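Local coordinates for protein diaminopimelate decarboxylase (Psychromonas ingrahamii, PDB 4XG1) that probably catalyses the pyridoxal-phosphate-dependent decarboxylation of meso-2,6-diaminopimelate to L-lysine, the last step of lysine biosynthesis, and works as a homodimer, at residues Ala115-Ile120 / Lys139-Lys144; Phe123-Ile128 / Tyr132-Val137. All blocks are in the same frame, centred on the assembly; numbering follows the deposited sequence.

Going along the chain from the N terminus, helix 109-117 ends in the first segment of contact 1, strand 122-125 and helix 128-140 follow, and 139-144 comes back to the first helix, closing a loop of 18 intervening residues. Contact 2 lies nested inside that loop: 123-128 and 132-137 join the strand to the helix that succeeds it. Both contacts use helix 128-140, contact 2 on its strand-facing side and contact 1 at its C-terminal end. They touch directly, Leu116 and Ala115 packing on the Phe123 ring and Leu116 also on Val137, so the two contacts join in one apolar patch between two successive helices and one strand of the TIM barrel.

Contact 1 (Ala115-Ile120 / Lys139-Lys144); sequences ALQANI and KALNVK
Leu116, on the last turn of helix 109-117, meets Leu141 and Val143, at the C-terminal end of helix 128-140 and in the turn after it, and all three touch through aliphatic carbon. The fuller packing is between the two leucines, where the methyl CD1 of Leu141 reaches CB of Leu116 at 3.9 Å. The Leu116 side chain bends beside its own backbone N (chi1 -80°), and its two methyls then lie against Val143: CD2 of Leu116 is 4.1 Å from CG2 of Val143, the two side chains running past each other in opposite senses. Leucine suits both ends of the pair, since Leu116 turns CB to Leu141 and its methyls to Val143, while CD1 of Leu141 serves Leu116 and Gln117; Val143 adds a single methyl against Leu116. None of these three side chains carries a polar group.

The solvent side is more thinly filled. There the exposed Gln117 touches Leu141 through one methylene, CG at 4.0 Å from Leu141 CD1, with the two side chains nearly perpendicular, and it buries about half as much surface as either leucine. A glutamine fits such a border because its methylenes can lie on a leucine. With just 183 Å² buried in all, this is a small surface contact held by dispersion and the exclusion of water.

Both helices finish in a Schellman motif, with Asn119 and Asn142 at positive phi. Asparagine tolerates that conformation better than most residues, and the turn at Asn142 lets Val143 follow Leu141 back to the neighbouring helix. The contact is peripheral in the TIM-barrel domain, away from the annotated sites. Leu116 also packs on Ala138 of helix 128-140, while Ala115 and Ile120 lie against Phe102 of strand 100-102, so the pairing of helix ends borders the helix-to-strand layer of the barrel.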
# COMPACT_ATOMS: atom_id res chain seq x y z
N ALA B 115 9.32 -15.91 18.22
CA ALA B 115 7.99 -16.34 18.67
C ALA B 115 8.13 -17.51 19.66
O ALA B 115 7.38 -17.61 20.65
CB ALA B 115 7.16 -16.77 17.48
N LEU B 116 9.09 -18.38 19.39
CA LEU B 116 9.41 -19.46 20.31
C LEU B 116 9.90 -18.90 21.63
O LEU B 116 9.35 -19.23 22.68
CB LEU B 116 10.47 -20.41 19.70
CG LEU B 116 9.88 -21.41 18.70
CD1 LEU B 116 10.95 -22.20 17.98
CD2 LEU B 116 8.92 -22.35 19.40
N GLN B 117 10.84 -17.96 21.56
CA GLN B 117 11.35 -17.33 22.79
C GLN B 117 10.29 -16.54 23.54
O GLN B 117 10.41 -16.35 24.72
CB GLN B 117 12.56 -16.46 22.49
CG GLN B 117 13.74 -17.30 22.04
CD GLN B 117 14.88 -16.49 21.45
OE1 GLN B 117 15.05 -16.45 20.23
NE2 GLN B 117 15.64 -15.82 22.30
N ALA B 118 9.24 -16.10 22.86
CA ALA B 118 8.13 -15.44 23.55
C ALA B 118 7.09 -16.43 23.99
O ALA B 118 6.11 -16.07 24.66
CB ALA B 118 7.50 -14.42 22.65
N ASN B 119 7.27 -17.70 23.60
CA ASN B 119 6.45 -18.80 24.11
C ASN B 119 4.98 -18.68 23.70
O ASN B 119 4.05 -18.75 24.53
CB ASN B 119 6.60 -18.86 25.63
CG ASN B 119 5.91 -20.04 26.25
OD1 ASN B 119 6.07 -21.16 25.79
ND2 ASN B 119 5.12 -19.78 27.29
N ILE B 120 4.76 -18.53 22.39
CA ILE B 120 3.40 -18.38 21.85
C ILE B 120 2.65 -19.69 21.88
O ILE B 120 3.27 -20.74 21.90
CB ILE B 120 3.36 -17.84 20.41
CG1 ILE B 120 4.15 -18.72 19.46
CG2 ILE B 120 3.94 -16.43 20.38
CD1 ILE B 120 3.69 -18.57 18.03
N LYS B 139 14.80 -27.03 17.56
CA LYS B 139 15.89 -27.90 17.90
C LYS B 139 17.02 -27.04 18.43
O LYS B 139 17.47 -27.23 19.55
CB LYS B 139 16.32 -28.68 16.65
CG LYS B 139 17.37 -29.75 16.89
CD LYS B 139 17.94 -30.31 15.61
CE LYS B 139 19.26 -31.05 15.83
NZ LYS B 139 20.10 -31.12 14.59
N ALA B 140 17.45 -26.06 17.64
CA ALA B 140 18.56 -25.22 18.04
C ALA B 140 18.32 -24.52 19.39
O ALA B 140 19.29 -24.17 20.06
CB ALA B 140 18.88 -24.21 16.96
N LEU B 141 17.08 -24.27 19.78
CA LEU B 141 16.77 -23.62 21.04
C LEU B 141 16.42 -24.62 22.10
O LEU B 141 16.06 -24.25 23.21
CB LEU B 141 15.55 -22.66 20.89
CG LEU B 141 15.70 -21.39 20.04
CD1 LEU B 141 14.34 -20.69 19.93
CD2 LEU B 141 16.75 -20.43 20.59
N ASN B 142 16.45 -25.89 21.74
CA ASN B 142 15.96 -26.95 22.61
C ASN B 142 14.60 -26.72 23.26
O ASN B 142 14.42 -26.96 24.45
CB ASN B 142 17.03 -27.33 23.63
CG ASN B 142 17.53 -28.73 23.42
OD1 ASN B 142 16.78 -29.68 23.56
ND2 ASN B 142 18.79 -28.87 23.02
N VAL B 143 13.62 -26.33 22.45
CA VAL B 143 12.22 -26.30 22.90
C VAL B 143 11.38 -27.16 21.97
O VAL B 143 11.87 -27.64 20.96
CB VAL B 143 11.61 -24.87 22.92
CG1 VAL B 143 12.17 -24.08 24.09
CG2 VAL B 143 11.84 -24.15 21.59
N LYS B 144 10.11 -27.31 22.32
CA LYS B 144 9.14 -27.97 21.47
C LYS B 144 8.07 -27.00 20.93
O LYS B 144 7.31 -26.39 21.69
CB LYS B 144 8.48 -29.10 22.24
CG LYS B 144 9.38 -30.33 22.33
CD LYS B 144 8.60 -31.55 22.75
CE LYS B 144 9.38 -32.82 22.43
NZ LYS B 144 8.59 -34.04 22.74

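Contact 2 (Phe123-Ile128 / Tyr132-Val137); sequences FNVESI and YRINSV
Strand 122-125 and helix 128-140 are the first two elements of a beta-alpha-beta unit of the TIM barrel that strand 145-152 completes, and the helix folds back over its own strand through Phe123, Val125 and Ile134. The methyl CD1 of Ile134 reaches both strand residues from the helix side, 3.7 Å from CG2 of Val125 and 4.0 Å from CB of Phe123. It gets there because CG1 lies beside the backbone N (chi1 -69°) and the chain then runs extended (chi2 178°), carrying the terminal methyl toward the strand. A beta-branched valine suits the strand, and a long isoleucine bridges the gap from the helix; the same methyl approaches the Phe123 ring obliquely.

At the start of the helix, Ile128 and Tyr132 are one turn apart. Their side chains lie alongside each other, pointing the same way, with CG2 of Ile128 3.5 Å from CE2 of Tyr132. The backbone bond from Tyr132 N to Ile128 O is weak, at 3.3 Å and 157°. Ser127, the N-cap, bonds through OG to Glu130 N, satisfying an amide of the first turn.

Nearby polar groups look elsewhere: Glu126 pairs with Arg150, and Arg133 forms a salt bridge with Glu291 of the second subunit, placing this helix beside the dimer interface. The strand-to-helix seam is therefore apolar and rests on shape and the burial of hydrocarbon, whereas polar bonds cap the helix start and a salt bridge from Arg133 reaches the second subunit.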
# COMPACT_ATOMS: atom_id res chain seq x y z
N PHE B 123 1.91 -22.25 16.12
CA PHE B 123 2.28 -21.87 14.78
C PHE B 123 1.31 -22.52 13.81
O PHE B 123 1.23 -23.72 13.77
CB PHE B 123 3.68 -22.35 14.44
CG PHE B 123 4.77 -21.67 15.21
CD1 PHE B 123 5.08 -22.07 16.51
CD2 PHE B 123 5.50 -20.63 14.64
CE1 PHE B 123 6.09 -21.45 17.23
CE2 PHE B 123 6.51 -20.00 15.35
CZ PHE B 123 6.80 -20.41 16.65
N ASN B 124 0.55 -21.75 13.05
CA ASN B 124 -0.31 -22.28 12.02
C ASN B 124 0.51 -22.46 10.76
O ASN B 124 0.77 -21.50 10.04
CB ASN B 124 -1.48 -21.33 11.78
CG ASN B 124 -2.43 -21.28 12.96
OD1 ASN B 124 -2.52 -22.24 13.74
ND2 ASN B 124 -3.15 -20.16 13.12
N VAL B 125 0.93 -23.70 10.49
CA VAL B 125 1.87 -24.02 9.42
C VAL B 125 1.19 -24.20 8.06
O VAL B 125 0.12 -24.81 7.95
CB VAL B 125 2.68 -25.30 9.74
CG1 VAL B 125 3.63 -25.68 8.60
CG2 VAL B 125 3.48 -25.11 11.01
N GLU B 126 1.87 -23.71 7.02
CA GLU B 126 1.32 -23.62 5.66
C GLU B 126 2.11 -24.38 4.59
O GLU B 126 1.69 -24.48 3.47
CB GLU B 126 1.28 -22.13 5.25
CG GLU B 126 0.49 -21.28 6.24
CD GLU B 126 -0.54 -20.36 5.59
OE1 GLU B 126 -0.89 -20.60 4.42
OE2 GLU B 126 -1.00 -19.40 6.28
N SER B 127 3.27 -24.91 4.94
CA SER B 127 3.97 -25.75 4.01
C SER B 127 4.77 -26.80 4.74
O SER B 127 4.98 -26.72 5.96
CB SER B 127 4.88 -24.92 3.14
OG SER B 127 6.05 -24.55 3.86
N ILE B 128 5.22 -27.78 3.97
CA ILE B 128 6.04 -28.85 4.47
C ILE B 128 7.40 -28.28 4.78
O ILE B 128 7.92 -28.48 5.90
CB ILE B 128 6.17 -30.00 3.45
CG1 ILE B 128 4.84 -30.75 3.33
CG2 ILE B 128 7.24 -30.97 3.88
CD1 ILE B 128 4.75 -31.61 2.07
N TYR B 132 9.93 -28.20 8.55
CA TYR B 132 11.34 -28.50 8.77
C TYR B 132 12.04 -27.31 9.36
O TYR B 132 12.93 -27.46 10.19
CB TYR B 132 12.02 -28.98 7.47
CG TYR B 132 11.50 -30.34 6.99
CD1 TYR B 132 11.63 -31.48 7.80
CD2 TYR B 132 10.85 -30.49 5.76
CE1 TYR B 132 11.14 -32.72 7.40
CE2 TYR B 132 10.35 -31.73 5.35
CZ TYR B 132 10.50 -32.84 6.18
OH TYR B 132 10.03 -34.06 5.79
N ARG B 133 11.68 -26.12 8.90
CA ARG B 133 12.34 -24.92 9.35
C ARG B 133 12.04 -24.71 10.83
O ARG B 133 12.92 -24.38 11.61
CB ARG B 133 11.89 -23.72 8.54
CG ARG B 133 12.48 -22.43 9.07
CD ARG B 133 12.15 -21.23 8.21
NE ARG B 133 12.90 -21.22 6.98
CZ ARG B 133 12.86 -20.26 6.08
NH1 ARG B 133 12.08 -19.22 6.27
NH2 ARG B 133 13.60 -20.32 5.01
N ILE B 134 10.79 -24.91 11.21
CA ILE B 134 10.41 -24.66 12.57
C ILE B 134 11.14 -25.65 13.44
O ILE B 134 11.80 -25.26 14.41
CB ILE B 134 8.90 -24.80 12.77
CG1 ILE B 134 8.19 -23.65 12.05
CG2 ILE B 134 8.54 -24.78 14.25
CD1 ILE B 134 6.68 -23.70 12.12
N ASN B 135 11.01 -26.92 13.10
CA ASN B 135 11.64 -27.99 13.85
C ASN B 135 13.12 -27.72 13.99
O ASN B 135 13.70 -27.93 15.07
CB ASN B 135 11.43 -29.31 13.14
CG ASN B 135 12.01 -30.48 13.92
OD1 ASN B 135 11.45 -30.90 14.94
ND2 ASN B 135 13.13 -31.00 13.45
N SER B 136 13.73 -27.26 12.91
CA SER B 136 15.14 -26.94 12.90
C SER B 136 15.52 -25.82 13.89
O SER B 136 16.53 -25.91 14.60
CB SER B 136 15.55 -26.56 11.50
OG SER B 136 16.89 -26.11 11.45
N VAL B 137 14.68 -24.79 13.97
CA VAL B 137 14.92 -23.68 14.90
C VAL B 137 14.59 -24.07 16.35
O VAL B 137 15.30 -23.68 17.28
CB VAL B 137 14.10 -22.42 14.47
CG1 VAL B 137 13.98 -21.40 15.60
CG2 VAL B 137 14.73 -21.80 13.24